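Local coordinates for protein catechol O-methyltransferase (Niastella koreensis, PDB 7CVW) that transfers a methyl group from S-adenosyl-L-methionine to a hydroxyl of catechol-like compounds in a divalent-metal-dependent reaction, best with magnesium, at residues A[22-36]-A[93-105]. Numbering follows the deposited sequence.
Sequences DALLAATNSLAEAGM and KHAAVAQKNIDRA. With SAH (S-adenosyl-L-homocysteine), chain E.
Met-36 lays its terminal methyl over one face of the imidazole of His-94, a residue that binds S-adenosyl-L-methionine; CE stands 3.8 Å from the ring centroid and 20° off the normal, a CH-pi contact. A bend at chi3 curls CE back over the ring, while SD slides past Val-97, 3.9 Å from its CG1. At its edge the same imidazole donates from ND1 to O3' of S-adenosyl-L-homocysteine in a nearly straight bond of 2.9 Å, so the Met-36 methyl packs on a ring already tied to the ribose. Beside it, Lys-93 reaches the C-terminal end of helix 22-34: NZ meets Ala-34 O at 2.8 Å, in the carbonyl plane, where Gly-35 with positive phi closes a Schellman motif. Halfway along, the Asn-101 amide donates from ND2 to Ser-30 OG (2.9 Å, 164°), and OG in turn donates to Ala-27 O within its own helix. ND2 is also bonded to Ala-68 O, and OD1 accepts from Arg-104 NH1 (2.8 Å), so both ends of the amide are held. That guanidinium lies with a face over Ala-26 CB, and its NH1 also donates to a water that bridges Ala-23 O and Asn-101 O. At the far end Ala-23 CB touches Ala-105 CB at 3.7 Å. The helices run nearly antiparallel, at 165° with axes 9.3 Å apart. Helix 92-104 packs on strands 84-89 and 111-115 of the Rossmann-like methyltransferase sheet, whereas helix 22-34 covers another side of helix 92-104 and rests through Leu-24 on helix 70-76.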
loop_
_atom_site.group_PDB
_atom_site.type_symbol
_atom_site.label_atom_id
_atom_site.label_comp_id
_atom_site.label_asym_id
_atom_site.label_seq_id
_atom_site.Cartn_x
_atom_site.Cartn_y
_atom_site.Cartn_z
ATOM N N ASP A 22 -8.058 -0.134 23.695
ATOM C CA ASP A 22 -7.393 -0.760 24.859
ATOM C C ASP A 22 -6.681 -2.054 24.440
ATOM O O ASP A 22 -5.607 -2.294 24.950
ATOM C CB ASP A 22 -8.396 -1.094 25.964
ATOM C CG ASP A 22 -7.814 -1.882 27.131
ATOM O OD1 ASP A 22 -6.947 -1.337 27.814
ATOM O OD2 ASP A 22 -8.219 -3.044 27.324
ATOM N N ALA A 23 -7.268 -2.896 23.586
ATOM C CA ALA A 23 -6.653 -4.205 23.265
ATOM C C ALA A 23 -5.311 -3.999 22.551
ATOM O O ALA A 23 -4.368 -4.763 22.839
ATOM C CB ALA A 23 -7.577 -5.049 22.448
ATOM N N LEU A 24 -5.211 -3.036 21.630
ATOM C CA LEU A 24 -3.928 -2.760 20.948
ATOM C C LEU A 24 -2.924 -2.179 21.936
ATOM O O LEU A 24 -1.754 -2.581 21.904
ATOM C CB LEU A 24 -4.145 -1.823 19.748
ATOM C CG LEU A 24 -4.781 -2.503 18.547
ATOM C CD1 LEU A 24 -5.208 -1.484 17.509
ATOM C CD2 LEU A 24 -3.819 -3.538 17.971
ATOM N N LEU A 25 -3.332 -1.197 22.744
ATOM C CA LEU A 25 -2.391 -0.571 23.695
ATOM C C LEU A 25 -1.914 -1.634 24.689
ATOM O O LEU A 25 -0.722 -1.610 25.068
ATOM C CB LEU A 25 -3.087 0.593 24.401
ATOM C CG LEU A 25 -3.438 1.765 23.495
ATOM C CD1 LEU A 25 -4.270 2.781 24.269
ATOM C CD2 LEU A 25 -2.180 2.393 22.911
ATOM N N ALA A 26 -2.800 -2.535 25.108
ATOM C CA ALA A 26 -2.453 -3.591 26.085
ATOM C C ALA A 26 -1.459 -4.554 25.415
ATOM O O ALA A 26 -0.523 -5.018 26.079
ATOM C CB ALA A 26 -3.703 -4.283 26.572
ATOM N N ALA A 27 -1.640 -4.871 24.139
ATOM C CA ALA A 27 -0.662 -5.725 23.419
ATOM C C ALA A 27 0.725 -5.064 23.437
ATOM O O ALA A 27 1.755 -5.719 23.705
ATOM C CB ALA A 27 -1.119 -5.966 21.998
ATOM N N THR A 28 0.800 -3.782 23.164
ATOM C CA THR A 28 2.086 -3.051 23.197
ATOM C C THR A 28 2.653 -3.103 24.615
ATOM O O THR A 28 3.839 -3.396 24.797
ATOM C CB THR A 28 1.922 -1.613 22.698
ATOM O OG1 THR A 28 1.510 -1.694 21.334
ATOM C CG2 THR A 28 3.193 -0.794 22.799
ATOM N N ASN A 29 1.822 -2.850 25.616
ATOM C CA ASN A 29 2.285 -2.812 27.027
ATOM C C ASN A 29 2.807 -4.183 27.444
ATOM O O ASN A 29 3.778 -4.254 28.247
ATOM C CB ASN A 29 1.171 -2.307 27.952
ATOM C CG ASN A 29 0.942 -0.819 27.788
ATOM O OD1 ASN A 29 1.835 -0.105 27.327
ATOM N ND2 ASN A 29 -0.254 -0.352 28.110
ATOM N N SER A 30 2.258 -5.257 26.871
ATOM C CA SER A 30 2.629 -6.629 27.290
ATOM C C SER A 30 4.102 -6.890 26.947
ATOM O O SER A 30 4.708 -7.766 27.571
ATOM C CB SER A 30 1.694 -7.672 26.707
ATOM O OG SER A 30 1.936 -7.843 25.317
ATOM N N LEU A 31 4.652 -6.213 25.948
ATOM C CA LEU A 31 6.022 -6.504 25.463
ATOM C C LEU A 31 7.037 -6.264 26.576
ATOM O O LEU A 31 7.845 -7.134 26.836
ATOM C CB LEU A 31 6.349 -5.636 24.250
ATOM C CG LEU A 31 5.550 -5.982 23.002
ATOM C CD1 LEU A 31 5.741 -4.903 21.960
ATOM C CD2 LEU A 31 5.935 -7.347 22.440
ATOM N N ALA A 32 7.069 -5.083 27.172
ATOM C CA ALA A 32 8.124 -4.805 28.168
ATOM C C ALA A 32 7.913 -5.728 29.384
ATOM O O ALA A 32 8.904 -6.287 29.867
ATOM C CB ALA A 32 8.161 -3.354 28.544
ATOM N N GLU A 33 6.675 -5.920 29.830
ATOM C CA GLU A 33 6.333 -6.779 30.999
ATOM C C GLU A 33 6.860 -8.211 30.761
ATOM O O GLU A 33 7.303 -8.888 31.718
ATOM C CB GLU A 33 4.819 -6.688 31.193
ATOM C CG GLU A 33 4.223 -7.686 32.156
ATOM C CD GLU A 33 2.703 -7.807 32.116
ATOM O OE1 GLU A 33 2.089 -7.457 31.079
ATOM O OE2 GLU A 33 2.134 -8.282 33.121
ATOM N N ALA A 34 6.762 -8.702 29.527
ATOM C CA ALA A 34 7.114 -10.091 29.160
ATOM C C ALA A 34 8.588 -10.215 28.757
ATOM O O ALA A 34 8.989 -11.358 28.485
ATOM C CB ALA A 34 6.217 -10.569 28.055
ATOM N N GLY A 35 9.351 -9.124 28.713
ATOM C CA GLY A 35 10.761 -9.148 28.285
ATOM C C GLY A 35 10.882 -9.499 26.812
ATOM O O GLY A 35 11.831 -10.189 26.413
ATOM N N MET A 36 9.971 -8.970 26.001
ATOM C CA MET A 36 9.912 -9.231 24.525
ATOM C C MET A 36 10.422 -8.017 23.783
ATOM O O MET A 36 10.254 -6.907 24.260
ATOM C CB MET A 36 8.469 -9.560 24.127
ATOM C CG MET A 36 7.985 -10.910 24.645
ATOM S SD MET A 36 6.184 -11.185 24.536
ATOM C CE MET A 36 5.983 -11.214 22.758
ATOM N N LYS A 93 6.678 -18.569 24.997
ATOM C CA LYS A 93 6.390 -17.409 25.868
ATOM C C LYS A 93 5.672 -16.333 25.050
ATOM O O LYS A 93 4.625 -15.792 25.488
ATOM C CB LYS A 93 7.679 -16.855 26.469
ATOM C CG LYS A 93 7.489 -15.654 27.376
ATOM C CD LYS A 93 8.764 -14.951 27.731
ATOM C CE LYS A 93 9.286 -14.048 26.636
ATOM N NZ LYS A 93 10.457 -13.281 27.110
ATOM N N HIS A 94 6.194 -16.011 23.861
ATOM C CA HIS A 94 5.533 -15.051 22.951
ATOM C C HIS A 94 4.124 -15.532 22.627
ATOM O O HIS A 94 3.193 -14.748 22.710
ATOM C CB HIS A 94 6.330 -14.901 21.660
ATOM C CG HIS A 94 7.651 -14.255 21.850
ATOM N ND1 HIS A 94 8.346 -13.708 20.786
ATOM C CD2 HIS A 94 8.405 -14.044 22.951
ATOM C CE1 HIS A 94 9.472 -13.182 21.236
ATOM N NE2 HIS A 94 9.542 -13.381 22.575
ATOM N N ALA A 95 3.974 -16.815 22.326
ATOM C CA ALA A 95 2.663 -17.365 21.923
ATOM C C ALA A 95 1.683 -17.218 23.088
ATOM O O ALA A 95 0.502 -16.927 22.838
ATOM C CB ALA A 95 2.833 -18.796 21.478
ATOM N N ALA A 96 2.130 -17.456 24.320
ATOM C CA ALA A 96 1.248 -17.359 25.521
ATOM C C ALA A 96 0.816 -15.898 25.715
ATOM O O ALA A 96 -0.358 -15.644 26.081
ATOM C CB ALA A 96 1.930 -17.881 26.758
ATOM N N VAL A 97 1.745 -14.963 25.528
ATOM C CA VAL A 97 1.453 -13.514 25.656
ATOM C C VAL A 97 0.476 -13.102 24.567
ATOM O O VAL A 97 -0.535 -12.432 24.904
ATOM C CB VAL A 97 2.736 -12.679 25.623
ATOM C CG1 VAL A 97 2.426 -11.191 25.519
ATOM C CG2 VAL A 97 3.556 -12.994 26.851
ATOM N N ALA A 98 0.729 -13.507 23.315
ATOM C CA ALA A 98 -0.188 -13.198 22.212
ATOM C C ALA A 98 -1.574 -13.780 22.535
ATOM O O ALA A 98 -2.597 -13.134 22.221
ATOM C CB ALA A 98 0.364 -13.722 20.922
ATOM N N GLN A 99 -1.647 -14.992 23.094
ATOM C CA GLN A 99 -2.970 -15.623 23.320
ATOM C C GLN A 99 -3.777 -14.766 24.305
ATOM O O GLN A 99 -4.965 -14.525 24.045
ATOM C CB GLN A 99 -2.830 -17.038 23.853
ATOM C CG GLN A 99 -4.184 -17.705 24.032
ATOM C CD GLN A 99 -4.807 -18.062 22.705
ATOM O OE1 GLN A 99 -4.221 -18.815 21.932
ATOM N NE2 GLN A 99 -5.960 -17.476 22.401
ATOM N N LYS A 100 -3.140 -14.277 25.364
ATOM C CA LYS A 100 -3.812 -13.404 26.360
ATOM C C LYS A 100 -4.298 -12.134 25.657
ATOM O O LYS A 100 -5.415 -11.658 25.940
ATOM C CB LYS A 100 -2.866 -13.052 27.506
ATOM C CG LYS A 100 -3.504 -12.261 28.640
ATOM C CD LYS A 100 -2.589 -12.112 29.842
ATOM C CE LYS A 100 -2.724 -10.763 30.515
ATOM N NZ LYS A 100 -2.531 -10.859 31.982
ATOM N N ASN A 101 -3.482 -11.573 24.766
ATOM C CA ASN A 101 -3.797 -10.294 24.090
ATOM C C ASN A 101 -4.955 -10.490 23.101
ATOM O O ASN A 101 -5.832 -9.600 22.976
ATOM C CB ASN A 101 -2.544 -9.733 23.427
ATOM C CG ASN A 101 -1.464 -9.332 24.408
ATOM O OD1 ASN A 101 -1.736 -9.057 25.582
ATOM N ND2 ASN A 101 -0.239 -9.219 23.920
ATOM N N ILE A 102 -4.965 -11.621 22.402
ATOM C CA ILE A 102 -6.057 -12.007 21.458
ATOM C C ILE A 102 -7.360 -12.219 22.255
ATOM O O ILE A 102 -8.431 -11.791 21.815
ATOM C CB ILE A 102 -5.622 -13.279 20.700
ATOM C CG1 ILE A 102 -4.577 -12.975 19.618
ATOM C CG2 ILE A 102 -6.824 -14.074 20.182
ATOM C CD1 ILE A 102 -4.956 -11.951 18.604
ATOM N N ASP A 103 -7.260 -12.833 23.425
ATOM C CA ASP A 103 -8.430 -13.094 24.297
ATOM C C ASP A 103 -8.995 -11.741 24.739
ATOM O O ASP A 103 -10.231 -11.561 24.689
ATOM C CB ASP A 103 -8.038 -13.989 25.472
ATOM C CG ASP A 103 -7.661 -15.426 25.129
ATOM O OD1 ASP A 103 -7.877 -15.850 23.988
ATOM O OD2 ASP A 103 -7.135 -16.112 26.033
ATOM N N ARG A 104 -8.129 -10.808 25.144
ATOM C CA ARG A 104 -8.545 -9.467 25.614
ATOM C C ARG A 104 -9.285 -8.775 24.467
ATOM O O ARG A 104 -10.275 -8.063 24.735
ATOM C CB ARG A 104 -7.342 -8.626 26.046
ATOM C CG ARG A 104 -7.727 -7.294 26.676
ATOM C CD ARG A 104 -6.542 -6.436 27.018
ATOM N NE ARG A 104 -5.773 -7.062 28.074
ATOM C CZ ARG A 104 -4.619 -7.725 27.924
ATOM N NH1 ARG A 104 -4.026 -7.833 26.746
ATOM N NH2 ARG A 104 -4.031 -8.266 28.976
ATOM N N ALA A 105 -8.819 -8.952 23.228
ATOM C CA ALA A 105 -9.418 -8.306 22.035
ATOM C C ALA A 105 -10.721 -9.023 21.625
ATOM O O ALA A 105 -11.370 -8.569 20.652
ATOM C CB ALA A 105 -8.429 -8.272 20.904
HETATM N N SAH E . 4.164 -9.481 13.293
HETATM C CA SAH E . 4.482 -9.064 14.673
HETATM C CB SAH E . 6.002 -9.039 14.896
HETATM C CG SAH E . 6.681 -10.350 14.679
HETATM S SD SAH E . 8.356 -10.168 15.416
HETATM C C SAH E . 3.874 -7.673 14.862
HETATM O O SAH E . 3.240 -7.472 15.834
HETATM O OXT SAH E . 4.112 -6.888 14.009
HETATM C "C5'" SAH E . 9.110 -11.736 14.881
HETATM C "C4'" SAH E . 8.505 -12.914 15.593
HETATM O "O4'" SAH E . 8.923 -14.081 14.876
HETATM C "C3'" SAH E . 8.955 -13.143 17.053
HETATM O "O3'" SAH E . 7.863 -13.282 17.943
HETATM C "C2'" SAH E . 9.776 -14.433 16.989
HETATM O "O2'" SAH E . 9.719 -15.204 18.158
HETATM C "C1'" SAH E . 9.118 -15.109 15.802
HETATM N N9 SAH E . 9.904 -16.153 15.185
HETATM C C8 SAH E . 11.262 -16.270 15.143
HETATM N N7 SAH E . 11.664 -17.354 14.539
HETATM C C5 SAH E . 10.502 -17.995 14.159
HETATM C C6 SAH E . 10.251 -19.195 13.467
HETATM N N6 SAH E . 11.198 -20.009 13.048
HETATM N N1 SAH E . 8.976 -19.538 13.267
HETATM C C2 SAH E . 8.021 -18.718 13.706
HETATM N N3 SAH E . 8.137 -17.586 14.377
HETATM C C4 SAH E . 9.411 -17.256 14.552
HETATM O O HOH W 1 -4.944 -7.142 24.049
#